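PDB 3B55: succinoglycan biosynthesis protein from Bacillus cereus ATCC 14579, which binds a calcium ion and probably acts as a hydrolase of the erythromycin esterase-like family, although its precise role is not established. Local coordinates for residues A[157-160]-A[161-164]; A[250-253]-A[254-258]; A[276-279]-A[280-283]; A[392-395]-A[396-400]. The protein carries 1 engineered substitution. All blocks are in the same frame, centred on the assembly; numbering follows the deposited sequence.

Interaction 1: residues A[157-160]-A[161-164]; sequences NANP and KHKS
Asn159 turns its flat amide across the imidazole of His162, the two planes 50° apart, so the groups neither stack nor meet squarely at an edge. The nearest carbon pair is Asn159 CB with His162 CD2, at 3.5 Å. Asn159 ND2 also comes within 3.4 Å of His162 NE2, but the angle is wrong for a hydrogen bond and the approach to the ring is oblique. The other branch of the amide does the bonding: Asn159 OD1 accepts from Lys161 N at 2.8 Å, with the donor tilted out of the carbonyl plane. With CG swung anti to the backbone N (chi1 -175°), the side chain of Asn159 bends forward over the peptide that follows. This is an Asx turn, and it is nested in a type I beta turn from Asn159 to His162 that reverses the chain as helix 144-158 gives way to strand 167-172, the outermost strand at one side of the main sheet. The closing bond of the beta turn, His162 N to Asn159 O, is weak at 3.3 Å. Lys161 lays the start of its chain beside the same amide, its CB 3.2 Å from Asn159 OD1, before the rest of the chain runs outward. Lys163 doubles back through a bend at chi2 and brings NZ to Pro160 O at 3.1 Å, in the carbonyl plane, adding a side-chain bond to the turn. Beyond the two segments, the His162 ring stacks with Tyr156, and Asn157 O takes a hydrogen bond from Lys165 NZ.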
ATOM      1  N   ASN A 157      18.380   9.313  -4.028  1.00 11.74           N
ATOM      2  CA  ASN A 157      18.742   8.809  -5.353  1.00 13.65           C
ATOM      3  C   ASN A 157      19.800   9.633  -6.109  1.00 16.73           C
ATOM      4  O   ASN A 157      20.470   9.115  -7.004  1.00 15.85           O
ATOM      5  CB  ASN A 157      17.486   8.683  -6.226  1.00 12.33           C
ATOM      6  CG  ASN A 157      16.631   7.490  -5.852  1.00 13.24           C
ATOM      7  OD1 ASN A 157      15.541   7.290  -6.397  1.00 14.19           O
ATOM      8  ND2 ASN A 157      17.114   6.694  -4.913  1.00 10.21           N
ATOM      9  N   ALA A 158      19.955  10.905  -5.755  1.00 16.00           N
ATOM     10  CA  ALA A 158      20.929  11.757  -6.432  1.00 17.22           C
ATOM     11  C   ALA A 158      22.260  11.823  -5.689  1.00 19.51           C
ATOM     12  O   ALA A 158      23.208  12.450  -6.164  1.00 22.60           O
ATOM     13  CB  ALA A 158      20.361  13.167  -6.611  1.00 16.77           C
ATOM     14  N   ASN A 159      22.322  11.177  -4.526  1.00 17.79           N
ATOM     15  CA  ASN A 159      23.531  11.148  -3.705  1.00 14.69           C
ATOM     16  C   ASN A 159      24.427  10.049  -4.272  1.00 16.94           C
ATOM     17  O   ASN A 159      24.057   8.876  -4.266  1.00 14.73           O
ATOM     18  CB  ASN A 159      23.166  10.833  -2.250  1.00 10.51           C
ATOM     19  CG  ASN A 159      24.360  10.892  -1.310  1.00 11.09           C
ATOM     20  OD1 ASN A 159      25.503  10.660  -1.708  1.00 12.98           O
ATOM     21  ND2 ASN A 159      24.094  11.196  -0.046  1.00 12.79           N
ATOM     22  N   PRO A 160      25.628  10.417  -4.743  1.00 19.41           N
ATOM     23  CA  PRO A 160      26.619   9.506  -5.331  1.00 21.42           C
ATOM     24  C   PRO A 160      27.186   8.476  -4.357  1.00 22.76           C
ATOM     25  O   PRO A 160      27.835   7.516  -4.768  1.00 22.00           O
ATOM     26  CB  PRO A 160      27.725  10.450  -5.822  1.00 23.80           C
ATOM     27  CG  PRO A 160      27.111  11.850  -5.737  1.00 22.82           C
ATOM     28  CD  PRO A 160      26.198  11.764  -4.570  1.00 16.89           C
ATOM     29  N   LYS A 161      26.947   8.683  -3.067  1.00 22.23           N
ATOM     30  CA  LYS A 161      27.467   7.784  -2.048  1.00 23.66           C
ATOM     31  C   LYS A 161      26.636   6.523  -1.828  1.00 22.36           C
ATOM     32  O   LYS A 161      27.097   5.574  -1.187  1.00 21.12           O
ATOM     33  CB  LYS A 161      27.638   8.550  -0.739  1.00 24.79           C
ATOM     34  CG  LYS A 161      28.652   9.679  -0.849  1.00 30.10           C
ATOM     35  CD  LYS A 161      28.523  10.652   0.305  1.00 39.56           C
ATOM     36  CE  LYS A 161      29.458  11.844   0.145  1.00 46.50           C
ATOM     37  NZ  LYS A 161      30.783  11.637   0.794  1.00 37.46           N
ATOM     38  N   HIS A 162      25.417   6.507  -2.356  1.00 18.02           N
ATOM     39  CA  HIS A 162      24.564   5.335  -2.218  1.00 15.47           C
ATOM     40  C   HIS A 162      24.699   4.541  -3.512  1.00 14.62           C
ATOM     41  O   HIS A 162      24.483   5.076  -4.594  1.00 13.54           O
ATOM     42  CB  HIS A 162      23.114   5.759  -1.985  1.00 15.95           C
ATOM     43  CG  HIS A 162      22.944   6.677  -0.819  1.00 11.07           C
ATOM     44  ND1 HIS A 162      23.506   6.424   0.411  1.00 10.08           N
ATOM     45  CD2 HIS A 162      22.266   7.843  -0.693  1.00 14.14           C
ATOM     46  CE1 HIS A 162      23.180   7.392   1.248  1.00 11.46           C
ATOM     47  NE2 HIS A 162      22.429   8.265   0.603  1.00  8.18           N
ATOM     48  N   LYS A 163      25.072   3.269  -3.404  1.00 15.39           N
ATOM     49  CA  LYS A 163      25.254   2.440  -4.590  1.00 17.30           C
ATOM     50  C   LYS A 163      23.958   1.827  -5.098  1.00 17.41           C
ATOM     51  O   LYS A 163      23.985   0.863  -5.861  1.00 18.26           O
ATOM     52  CB  LYS A 163      26.262   1.321  -4.309  1.00 18.32           C
ATOM     53  CG  LYS A 163      27.573   1.796  -3.715  1.00 18.08           C
ATOM     54  CD  LYS A 163      28.133   2.959  -4.502  1.00 22.81           C
ATOM     55  CE  LYS A 163      29.294   3.600  -3.776  1.00 27.32           C
ATOM     56  NZ  LYS A 163      29.555   4.964  -4.299  1.00 29.72           N
ATOM     57  N   SER A 164      22.823   2.382  -4.686  1.00 20.01           N
ATOM     58  CA  SER A 164      21.540   1.855  -5.129  1.00 20.67           C
ATOM     59  C   SER A 164      20.444   2.913  -5.074  1.00 20.80           C
ATOM     60  O   SER A 164      20.465   3.797  -4.219  1.00 20.90           O
ATOM     61  CB  SER A 164      21.147   0.654  -4.269  1.00 18.21           C
ATOM     62  OG  SER A 164      19.977   0.044  -4.777  1.00 31.28           O
TER

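Interaction 2: residues A[250-253]-A[254-258]; sequences KEFA and WIKQN
Lys256 stands out from its helix, and the Phe252 ring, one turn earlier, leans forward to meet it. The lysine CB begins near the backbone, 3.4 Å from Phe252 O, the carbonyl that also accepts the Lys256 N hydrogen bond at 3.0 Å. CG stands anti to the backbone N (chi1 -172°), which sends the chain out on the flank where the Phe252 ring lies. CD then meets that ring at CE1, 4.1 Å away, and the two side chains cross at a slant, the methylene neither squarely over the face nor at the edge. At chi4 the chain bends, and NZ ends in a salt bridge with Glu239 OE1, so the greasy middle of the lysine packs on an aromatic while its charge is met outside these two segments. Around it the ordinary i to i+4 ladder of an alpha helix continues through Ile255 N to Glu251 O and Gln257 N to Ala253 O; the rung from Trp254 N to Lys250 O is weak at 3.3 Å. Trp254 leans its indole near that same Lys250 carbonyl, with CD1 3.4 Å from the oxygen. All this belongs to helix 250-268, which lies between two others: Phe252 and Ile255 touch Tyr187 of helix 178-192, while Trp254 and Gln257 meet helix 278-298, the Trp254 ring edge-to-face with Trp293.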
ATOM      1  N   LYS A 250      14.770  -6.751 -19.320  1.00 37.83           N
ATOM      2  CA  LYS A 250      14.060  -6.189 -18.188  1.00 39.24           C
ATOM      3  C   LYS A 250      13.089  -5.089 -18.600  1.00 39.21           C
ATOM      4  O   LYS A 250      12.152  -4.781 -17.863  1.00 39.00           O
ATOM      5  CB  LYS A 250      15.070  -5.657 -17.170  1.00 39.97           C
ATOM      6  CG  LYS A 250      15.797  -6.772 -16.421  1.00 46.01           C
ATOM      7  CD  LYS A 250      17.307  -6.763 -16.626  1.00 56.51           C
ATOM      8  CE  LYS A 250      17.961  -7.802 -15.722  1.00 55.93           C
ATOM      9  NZ  LYS A 250      19.436  -7.636 -15.601  1.00 60.49           N
ATOM     10  N   GLU A 251      13.306  -4.500 -19.773  1.00 36.03           N
ATOM     11  CA  GLU A 251      12.412  -3.452 -20.248  1.00 34.68           C
ATOM     12  C   GLU A 251      11.147  -4.092 -20.806  1.00 33.30           C
ATOM     13  O   GLU A 251      10.063  -3.517 -20.716  1.00 33.87           O
ATOM     14  CB  GLU A 251      13.071  -2.604 -21.334  1.00 37.31           C
ATOM     15  CG  GLU A 251      14.392  -1.981 -20.931  1.00 50.54           C
ATOM     16  CD  GLU A 251      14.893  -0.973 -21.949  1.00 65.03           C
ATOM     17  OE1 GLU A 251      14.711  -1.207 -23.165  1.00 69.67           O
ATOM     18  OE2 GLU A 251      15.479   0.051 -21.533  1.00 71.62           O
ATOM     19  N   PHE A 252      11.278  -5.276 -21.395  1.00 30.31           N
ATOM     20  CA  PHE A 252      10.106  -5.954 -21.924  1.00 27.66           C
ATOM     21  C   PHE A 252       9.261  -6.410 -20.743  1.00 25.64           C
ATOM     22  O   PHE A 252       8.039  -6.537 -20.845  1.00 26.52           O
ATOM     23  CB  PHE A 252      10.506  -7.156 -22.776  1.00 25.67           C
ATOM     24  CG  PHE A 252       9.337  -7.989 -23.230  1.00 30.43           C
ATOM     25  CD1 PHE A 252       8.915  -9.091 -22.485  1.00 27.24           C
ATOM     26  CD2 PHE A 252       8.634  -7.654 -24.390  1.00 24.81           C
ATOM     27  CE1 PHE A 252       7.810  -9.844 -22.889  1.00 24.57           C
ATOM     28  CE2 PHE A 252       7.530  -8.401 -24.799  1.00 21.12           C
ATOM     29  CZ  PHE A 252       7.116  -9.495 -24.048  1.00 18.87           C
ATOM     30  N   ALA A 253       9.923  -6.655 -19.618  1.00 25.94           N
ATOM     31  CA  ALA A 253       9.224  -7.077 -18.411  1.00 25.08           C
ATOM     32  C   ALA A 253       8.298  -5.945 -17.987  1.00 24.72           C
ATOM     33  O   ALA A 253       7.132  -6.176 -17.646  1.00 25.00           O
ATOM     34  CB  ALA A 253      10.227  -7.392 -17.302  1.00 22.65           C
ATOM     35  N   TRP A 254       8.820  -4.723 -18.018  1.00 22.07           N
ATOM     36  CA  TRP A 254       8.032  -3.555 -17.651  1.00 22.45           C
ATOM     37  C   TRP A 254       6.812  -3.418 -18.551  1.00 20.76           C
ATOM     38  O   TRP A 254       5.691  -3.240 -18.074  1.00 20.08           O
ATOM     39  CB  TRP A 254       8.856  -2.266 -17.769  1.00 27.85           C
ATOM     40  CG  TRP A 254       9.601  -1.875 -16.525  1.00 34.40           C
ATOM     41  CD1 TRP A 254      10.930  -2.063 -16.266  1.00 34.25           C
ATOM     42  CD2 TRP A 254       9.057  -1.221 -15.374  1.00 36.45           C
ATOM     43  NE1 TRP A 254      11.247  -1.565 -15.025  1.00 32.90           N
ATOM     44  CE2 TRP A 254      10.115  -1.043 -14.454  1.00 36.22           C
ATOM     45  CE3 TRP A 254       7.776  -0.770 -15.026  1.00 33.24           C
ATOM     46  CZ2 TRP A 254       9.933  -0.428 -13.209  1.00 34.26           C
ATOM     47  CZ3 TRP A 254       7.594  -0.158 -13.791  1.00 33.09           C
ATOM     48  CH2 TRP A 254       8.669   0.006 -12.896  1.00 34.44           C
ATOM     49  N   ILE A 255       7.039  -3.489 -19.858  1.00 17.65           N
ATOM     50  CA  ILE A 255       5.964  -3.350 -20.835  1.00 15.51           C
ATOM     51  C   ILE A 255       4.852  -4.353 -20.573  1.00 16.83           C
ATOM     52  O   ILE A 255       3.679  -3.993 -20.519  1.00 17.77           O
ATOM     53  CB  ILE A 255       6.507  -3.536 -22.266  1.00 13.58           C
ATOM     54  CG1 ILE A 255       7.620  -2.513 -22.523  1.00 16.62           C
ATOM     55  CG2 ILE A 255       5.385  -3.403 -23.277  1.00 15.67           C
ATOM     56  CD1 ILE A 255       7.223  -1.065 -22.255  1.00 16.10           C
ATOM     57  N   LYS A 256       5.240  -5.610 -20.395  1.00 15.82           N
ATOM     58  CA  LYS A 256       4.300  -6.688 -20.131  1.00 15.65           C
ATOM     59  C   LYS A 256       3.422  -6.385 -18.910  1.00 15.83           C
ATOM     60  O   LYS A 256       2.217  -6.640 -18.920  1.00 13.90           O
ATOM     61  CB  LYS A 256       5.080  -7.985 -19.915  1.00 16.04           C
ATOM     62  CG  LYS A 256       4.231  -9.220 -19.813  1.00 24.36           C
ATOM     63  CD  LYS A 256       5.085 -10.468 -19.909  1.00 39.66           C
ATOM     64  CE  LYS A 256       4.219 -11.702 -19.792  1.00 41.65           C
ATOM     65  NZ  LYS A 256       3.072 -11.593 -20.732  1.00 45.64           N
ATOM     66  N   GLN A 257       4.030  -5.823 -17.868  1.00 17.61           N
ATOM     67  CA  GLN A 257       3.308  -5.493 -16.648  1.00 18.01           C
ATOM     68  C   GLN A 257       2.341  -4.341 -16.889  1.00 16.91           C
ATOM     69  O   GLN A 257       1.219  -4.346 -16.369  1.00 17.46           O
ATOM     70  CB  GLN A 257       4.283  -5.131 -15.530  1.00 16.68           C
ATOM     71  CG  GLN A 257       3.593  -4.821 -14.216  1.00 24.33           C
ATOM     72  CD  GLN A 257       2.745  -5.973 -13.700  1.00 21.15           C
ATOM     73  OE1 GLN A 257       2.024  -5.826 -12.714  1.00 35.67           O
ATOM     74  NE2 GLN A 257       2.827  -7.123 -14.362  1.00 22.05           N
ATOM     75  N   ASN A 258       2.779  -3.356 -17.672  1.00 17.16           N
ATOM     76  CA  ASN A 258       1.936  -2.214 -18.008  1.00 18.49           C
ATOM     77  C   ASN A 258       0.672  -2.729 -18.694  1.00 15.97           C
ATOM     78  O   ASN A 258      -0.421  -2.215 -18.460  1.00 20.08           O
ATOM     79  CB  ASN A 258       2.680  -1.262 -18.947  1.00 16.76           C
ATOM     80  CG  ASN A 258       3.695  -0.394 -18.219  1.00 24.36           C
ATOM     81  OD1 ASN A 258       3.379   0.713 -17.784  1.00 21.67           O
ATOM     82  ND2 ASN A 258       4.913  -0.901 -18.071  1.00 18.95           N
TER

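Interaction 3: residues A[276-279]-A[280-283]; sequences PADF and YLKH
Lys282 NZ is gripped by several groups, and its carboxylate neighbour Asp278 is the loosest of them. The salt bridge from Asp278 OD1 to Lys282 NZ is long, at 3.9 Å, and a water fills in for it. That water accepts from Lys282 NZ at 2.9 Å and donates to Asp278 OD1 at 3.0 Å. Lys282 NZ is also hydrogen-bonded to Thr271 OG1. The bend at the end of the lysine chain (chi4 79°) tucks NZ beside the aspartate stem, 3.3 Å from Asp278 CB, closer than it comes to either carboxylate oxygen. An i to i+4 acid-base pair such as this sits near the N-terminal end of helix 278-298, and the acid placed first is the order that should suit the helix dipole. The same two residues are joined along the backbone, Lys282 N to Asp278 O at 2.9 Å. Ala277 O serves two amides: soundly Leu281 N, and weakly Tyr280 N. Tyr280 sets one ring face against Phe279 CB, whose distance to Tyr280 CD2 is 4.2 Å, and meets Tyr320 edge-to-face. The same Tyr320 is shared by His283, whose ND1 is hydrogen-bonded to Tyr320 OH and whose NE2 is hydrogen-bonded to Asp172 OD1; the His283 side chain lies about 7 Å from the bound calcium ion that His85 and Glu113 coordinate.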
ATOM      1  N   PRO A 276     -21.183  -9.498  -6.628  1.00 31.75           N
ATOM      2  CA  PRO A 276     -20.736  -8.178  -6.171  1.00 30.63           C
ATOM      3  C   PRO A 276     -19.453  -8.150  -5.342  1.00 28.85           C
ATOM      4  O   PRO A 276     -18.714  -7.167  -5.378  1.00 27.83           O
ATOM      5  CB  PRO A 276     -21.936  -7.667  -5.376  1.00 31.09           C
ATOM      6  CG  PRO A 276     -22.531  -8.925  -4.833  1.00 29.52           C
ATOM      7  CD  PRO A 276     -22.506  -9.809  -6.057  1.00 32.95           C
ATOM      8  N   ALA A 277     -19.182  -9.215  -4.597  1.00 27.11           N
ATOM      9  CA  ALA A 277     -17.981  -9.240  -3.769  1.00 26.99           C
ATOM     10  C   ALA A 277     -16.692  -9.391  -4.584  1.00 25.01           C
ATOM     11  O   ALA A 277     -15.612  -9.012  -4.123  1.00 21.39           O
ATOM     12  CB  ALA A 277     -18.091 -10.358  -2.727  1.00 23.01           C
ATOM     13  N   ASP A 278     -16.804  -9.930  -5.795  1.00 24.43           N
ATOM     14  CA  ASP A 278     -15.631 -10.127  -6.647  1.00 23.59           C
ATOM     15  C   ASP A 278     -14.926  -8.840  -7.070  1.00 21.93           C
ATOM     16  O   ASP A 278     -13.770  -8.876  -7.479  1.00 20.32           O
ATOM     17  CB  ASP A 278     -15.996 -10.929  -7.899  1.00 27.06           C
ATOM     18  CG  ASP A 278     -16.099 -12.423  -7.631  1.00 33.40           C
ATOM     19  OD1 ASP A 278     -16.225 -13.179  -8.615  1.00 37.52           O
ATOM     20  OD2 ASP A 278     -16.057 -12.841  -6.450  1.00 33.65           O
ATOM     21  N   PHE A 279     -15.615  -7.706  -6.993  1.00 18.55           N
ATOM     22  CA  PHE A 279     -14.998  -6.435  -7.359  1.00 19.36           C
ATOM     23  C   PHE A 279     -13.803  -6.194  -6.438  1.00 18.98           C
ATOM     24  O   PHE A 279     -12.715  -5.805  -6.880  1.00 14.89           O
ATOM     25  CB  PHE A 279     -15.999  -5.285  -7.189  1.00 21.86           C
ATOM     26  CG  PHE A 279     -16.956  -5.125  -8.342  1.00 30.35           C
ATOM     27  CD1 PHE A 279     -16.585  -4.408  -9.478  1.00 27.72           C
ATOM     28  CD2 PHE A 279     -18.231  -5.691  -8.294  1.00 32.62           C
ATOM     29  CE1 PHE A 279     -17.466  -4.257 -10.553  1.00 30.47           C
ATOM     30  CE2 PHE A 279     -19.117  -5.546  -9.364  1.00 34.05           C
ATOM     31  CZ  PHE A 279     -18.732  -4.826 -10.494  1.00 29.03           C
ATOM     32  N   TYR A 280     -14.027  -6.446  -5.151  1.00 18.27           N
ATOM     33  CA  TYR A 280     -13.017  -6.268  -4.117  1.00 17.72           C
ATOM     34  C   TYR A 280     -11.996  -7.388  -4.091  1.00 17.88           C
ATOM     35  O   TYR A 280     -10.823  -7.151  -3.811  1.00 16.96           O
ATOM     36  CB  TYR A 280     -13.707  -6.155  -2.763  1.00 19.20           C
ATOM     37  CG  TYR A 280     -14.707  -5.039  -2.758  1.00 19.98           C
ATOM     38  CD1 TYR A 280     -14.298  -3.721  -2.583  1.00 19.33           C
ATOM     39  CD2 TYR A 280     -16.057  -5.286  -3.003  1.00 19.54           C
ATOM     40  CE1 TYR A 280     -15.199  -2.673  -2.652  1.00 21.19           C
ATOM     41  CE2 TYR A 280     -16.975  -4.242  -3.077  1.00 24.17           C
ATOM     42  CZ  TYR A 280     -16.535  -2.934  -2.901  1.00 21.68           C
ATOM     43  OH  TYR A 280     -17.421  -1.883  -2.963  1.00 26.16           O
ATOM     44  N   LEU A 281     -12.444  -8.609  -4.368  1.00 15.90           N
ATOM     45  CA  LEU A 281     -11.536  -9.745  -4.384  1.00 17.02           C
ATOM     46  C   LEU A 281     -10.516  -9.480  -5.481  1.00 16.21           C
ATOM     47  O   LEU A 281      -9.315  -9.596  -5.259  1.00 16.82           O
ATOM     48  CB  LEU A 281     -12.288 -11.043  -4.690  1.00 15.92           C
ATOM     49  CG  LEU A 281     -11.413 -12.296  -4.811  1.00 21.26           C
ATOM     50  CD1 LEU A 281     -10.786 -12.613  -3.459  1.00 19.26           C
ATOM     51  CD2 LEU A 281     -12.245 -13.470  -5.305  1.00 20.88           C
ATOM     52  N   LYS A 282     -11.009  -9.105  -6.659  1.00 13.99           N
ATOM     53  CA  LYS A 282     -10.142  -8.824  -7.791  1.00 16.22           C
ATOM     54  C   LYS A 282      -9.290  -7.594  -7.524  1.00 14.13           C
ATOM     55  O   LYS A 282      -8.151  -7.521  -7.979  1.00 10.79           O
ATOM     56  CB  LYS A 282     -10.961  -8.598  -9.068  1.00 16.10           C
ATOM     57  CG  LYS A 282     -11.715  -9.823  -9.574  1.00 23.62           C
ATOM     58  CD  LYS A 282     -12.256  -9.571 -10.976  1.00 30.10           C
ATOM     59  CE  LYS A 282     -13.233 -10.641 -11.435  1.00 35.85           C
ATOM     60  NZ  LYS A 282     -14.589 -10.446 -10.850  1.00 40.44           N
ATOM     61  N   HIS A 283      -9.834  -6.627  -6.789  1.00 14.90           N
ATOM     62  CA  HIS A 283      -9.073  -5.419  -6.506  1.00 14.45           C
ATOM     63  C   HIS A 283      -7.781  -5.753  -5.780  1.00 11.10           C
ATOM     64  O   HIS A 283      -6.703  -5.398  -6.246  1.00 10.37           O
ATOM     65  CB  HIS A 283      -9.869  -4.424  -5.656  1.00 15.08           C
ATOM     66  CG  HIS A 283      -9.123  -3.154  -5.365  1.00 18.40           C
ATOM     67  ND1 HIS A 283      -9.069  -2.592  -4.106  1.00 18.89           N
ATOM     68  CD2 HIS A 283      -8.380  -2.351  -6.166  1.00 17.01           C
ATOM     69  CE1 HIS A 283      -8.321  -1.502  -4.143  1.00 16.66           C
ATOM     70  NE2 HIS A 283      -7.890  -1.334  -5.381  1.00 15.08           N
TER
HETATM   71  O   HOH W   1     -16.773 -12.298 -11.453  1.00 29.80           O

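Interaction 4: residues A[392-395]-A[396-400]; sequences GVTK and TWLNE
Lys395, Thr396 and Thr394 give up most to this contact: Lys395 is buried against the peptide that follows and Thr396 against the turn before it. Lys395 presses the base of its chain on that peptide and then runs out fully extended, away from the helix. Lys395 O accepts a weak bond from Asn399 N at 3.3 Å as the helix ends. Thr396 N reaches back to Gly392 O, again weakly, at 3.4 Å, while Thr396 CB lies 3.5 Å from Val393 O. Thr394 does more. Its methyl, CG2, sits anti to the backbone N, and from there it meets CE3 of the Trp397 indole at 4.1 Å, the two side chains crossing at a slant. Thr394 O comes up in the plane of the same ring, at its edge, and accepts from Leu398 N at 3.0 Å. Leu398 CG packs on that oxygen as well, 3.2 Å away. A short rung of helix 392-398 joins Trp397 N to Val393 O at 2.8 Å. Trp397 itself lies among Tyr37, Tyr371 and His402, and Thr394 also touches Ile42 and Trp45 of helix 39-49. The chemistry is thus divided: the i to i+4 bonds at Gly392 and Lys395 are weak and those between them sound, Asn399 N bonding also to Thr396 O, while Thr394, Trp397 and Leu398 turn a buried, largely apolar side to the protein and Lys395 and Thr396 remain at the solvent surface.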
ATOM      1  N   GLY A 392       3.246 -15.999  27.544  1.00 36.85           N
ATOM      2  CA  GLY A 392       2.147 -16.009  28.497  1.00 34.44           C
ATOM      3  C   GLY A 392       0.778 -15.633  27.972  1.00 34.51           C
ATOM      4  O   GLY A 392       0.446 -15.887  26.814  1.00 36.24           O
ATOM      5  N   VAL A 393      -0.018 -15.022  28.845  1.00 30.67           N
ATOM      6  CA  VAL A 393      -1.372 -14.607  28.511  1.00 28.34           C
ATOM      7  C   VAL A 393      -1.400 -13.594  27.369  1.00 27.32           C
ATOM      8  O   VAL A 393      -2.352 -13.547  26.595  1.00 24.42           O
ATOM      9  CB  VAL A 393      -2.082 -14.005  29.744  1.00 27.59           C
ATOM     10  CG1 VAL A 393      -2.228 -15.074  30.827  1.00 25.75           C
ATOM     11  CG2 VAL A 393      -1.284 -12.828  30.279  1.00 23.49           C
ATOM     12  N   THR A 394      -0.350 -12.787  27.263  1.00 25.95           N
ATOM     13  CA  THR A 394      -0.273 -11.781  26.212  1.00 25.68           C
ATOM     14  C   THR A 394      -0.274 -12.453  24.852  1.00 23.25           C
ATOM     15  O   THR A 394      -0.857 -11.949  23.897  1.00 23.00           O
ATOM     16  CB  THR A 394       1.002 -10.933  26.331  1.00 25.57           C
ATOM     17  OG1 THR A 394       1.039 -10.311  27.618  1.00 28.15           O
ATOM     18  CG2 THR A 394       1.020  -9.857  25.261  1.00 26.55           C
ATOM     19  N   LYS A 395       0.396 -13.594  24.773  1.00 23.50           N
ATOM     20  CA  LYS A 395       0.471 -14.349  23.538  1.00 21.96           C
ATOM     21  C   LYS A 395      -0.916 -14.848  23.157  1.00 20.98           C
ATOM     22  O   LYS A 395      -1.332 -14.740  22.006  1.00 20.70           O
ATOM     23  CB  LYS A 395       1.426 -15.527  23.717  1.00 24.69           C
ATOM     24  CG  LYS A 395       1.618 -16.383  22.482  1.00 32.33           C
ATOM     25  CD  LYS A 395       2.689 -17.436  22.729  1.00 36.25           C
ATOM     26  CE  LYS A 395       2.919 -18.308  21.504  1.00 44.09           C
ATOM     27  NZ  LYS A 395       4.109 -19.190  21.671  1.00 46.79           N
ATOM     28  N   THR A 396      -1.630 -15.386  24.140  1.00 21.61           N
ATOM     29  CA  THR A 396      -2.979 -15.917  23.938  1.00 20.36           C
ATOM     30  C   THR A 396      -3.944 -14.804  23.554  1.00 15.90           C
ATOM     31  O   THR A 396      -4.758 -14.954  22.653  1.00 16.92           O
ATOM     32  CB  THR A 396      -3.506 -16.582  25.228  1.00 23.74           C
ATOM     33  OG1 THR A 396      -2.581 -17.590  25.659  1.00 22.58           O
ATOM     34  CG2 THR A 396      -4.874 -17.213  24.984  1.00 22.02           C
ATOM     35  N   TRP A 397      -3.849 -13.693  24.269  1.00 15.51           N
ATOM     36  CA  TRP A 397      -4.696 -12.529  24.031  1.00 16.32           C
ATOM     37  C   TRP A 397      -4.482 -11.972  22.617  1.00 17.67           C
ATOM     38  O   TRP A 397      -5.430 -11.537  21.969  1.00 18.67           O
ATOM     39  CB  TRP A 397      -4.375 -11.474  25.090  1.00 14.49           C
ATOM     40  CG  TRP A 397      -4.880 -10.103  24.802  1.00 11.78           C
ATOM     41  CD1 TRP A 397      -6.158  -9.644  24.950  1.00  7.85           C
ATOM     42  CD2 TRP A 397      -4.102  -8.994  24.348  1.00  8.60           C
ATOM     43  NE1 TRP A 397      -6.223  -8.315  24.618  1.00  9.83           N
ATOM     44  CE2 TRP A 397      -4.974  -7.891  24.237  1.00 10.12           C
ATOM     45  CE3 TRP A 397      -2.753  -8.828  24.007  1.00 12.50           C
ATOM     46  CZ2 TRP A 397      -4.538  -6.630  23.819  1.00 14.74           C
ATOM     47  CZ3 TRP A 397      -2.315  -7.575  23.589  1.00 13.33           C
ATOM     48  CH2 TRP A 397      -3.210  -6.493  23.491  1.00 16.30           C
ATOM     49  N   LEU A 398      -3.236 -11.996  22.144  1.00 16.16           N
ATOM     50  CA  LEU A 398      -2.917 -11.501  20.811  1.00 14.26           C
ATOM     51  C   LEU A 398      -3.484 -12.403  19.713  1.00 17.23           C
ATOM     52  O   LEU A 398      -3.625 -11.981  18.560  1.00 17.13           O
ATOM     53  CB  LEU A 398      -1.400 -11.380  20.620  1.00 13.24           C
ATOM     54  CG  LEU A 398      -0.681 -10.176  21.229  1.00 20.03           C
ATOM     55  CD1 LEU A 398       0.816 -10.304  20.999  1.00 19.96           C
ATOM     56  CD2 LEU A 398      -1.205  -8.891  20.600  1.00 19.25           C
ATOM     57  N   ASN A 399      -3.805 -13.645  20.060  1.00 19.25           N
ATOM     58  CA  ASN A 399      -4.351 -14.573  19.075  1.00 22.06           C
ATOM     59  C   ASN A 399      -5.862 -14.712  19.137  1.00 21.25           C
ATOM     60  O   ASN A 399      -6.441 -15.599  18.518  1.00 23.68           O
ATOM     61  CB  ASN A 399      -3.691 -15.949  19.206  1.00 24.97           C
ATOM     62  CG  ASN A 399      -2.407 -16.050  18.404  1.00 34.24           C
ATOM     63  OD1 ASN A 399      -1.383 -15.456  18.761  1.00 39.94           O
ATOM     64  ND2 ASN A 399      -2.460 -16.796  17.301  1.00 31.33           N
ATOM     65  N   GLU A 400      -6.494 -13.826  19.889  1.00 21.26           N
ATOM     66  CA  GLU A 400      -7.938 -13.829  20.011  1.00 20.47           C
ATOM     67  C   GLU A 400      -8.473 -12.588  19.314  1.00 20.15           C
ATOM     68  O   GLU A 400      -7.753 -11.603  19.155  1.00 20.54           O
ATOM     69  CB  GLU A 400      -8.342 -13.812  21.481  1.00 20.03           C
ATOM     70  CG  GLU A 400      -8.131 -15.126  22.200  1.00 27.29           C
ATOM     71  CD  GLU A 400      -8.288 -14.985  23.696  1.00 33.88           C
ATOM     72  OE1 GLU A 400      -8.674 -13.883  24.146  1.00 24.75           O
ATOM     73  OE2 GLU A 400      -8.033 -15.971  24.419  1.00 37.90           O
TER

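Along the chain the four contacts follow in numerical order without overlap, all within the erythromycin esterase-like part of the protein. Interactions 2 and 3 stand on successive helices, 250-268 and 278-298, with centres about 26 Å apart. Interaction 1, at the turn that feeds strand 167-172, is about 25 Å from interaction 2 between centres but about 41 Å from interaction 3, on the other side of the chain's centre. Interaction 4 is remote, its centre about 45 Å from that of interaction 2, on a short helix that packs against helix 39-49 near the N-terminus. No two touch, so each is a local feature of its own helix or turn; of the four, interaction 3 comes near the calcium site.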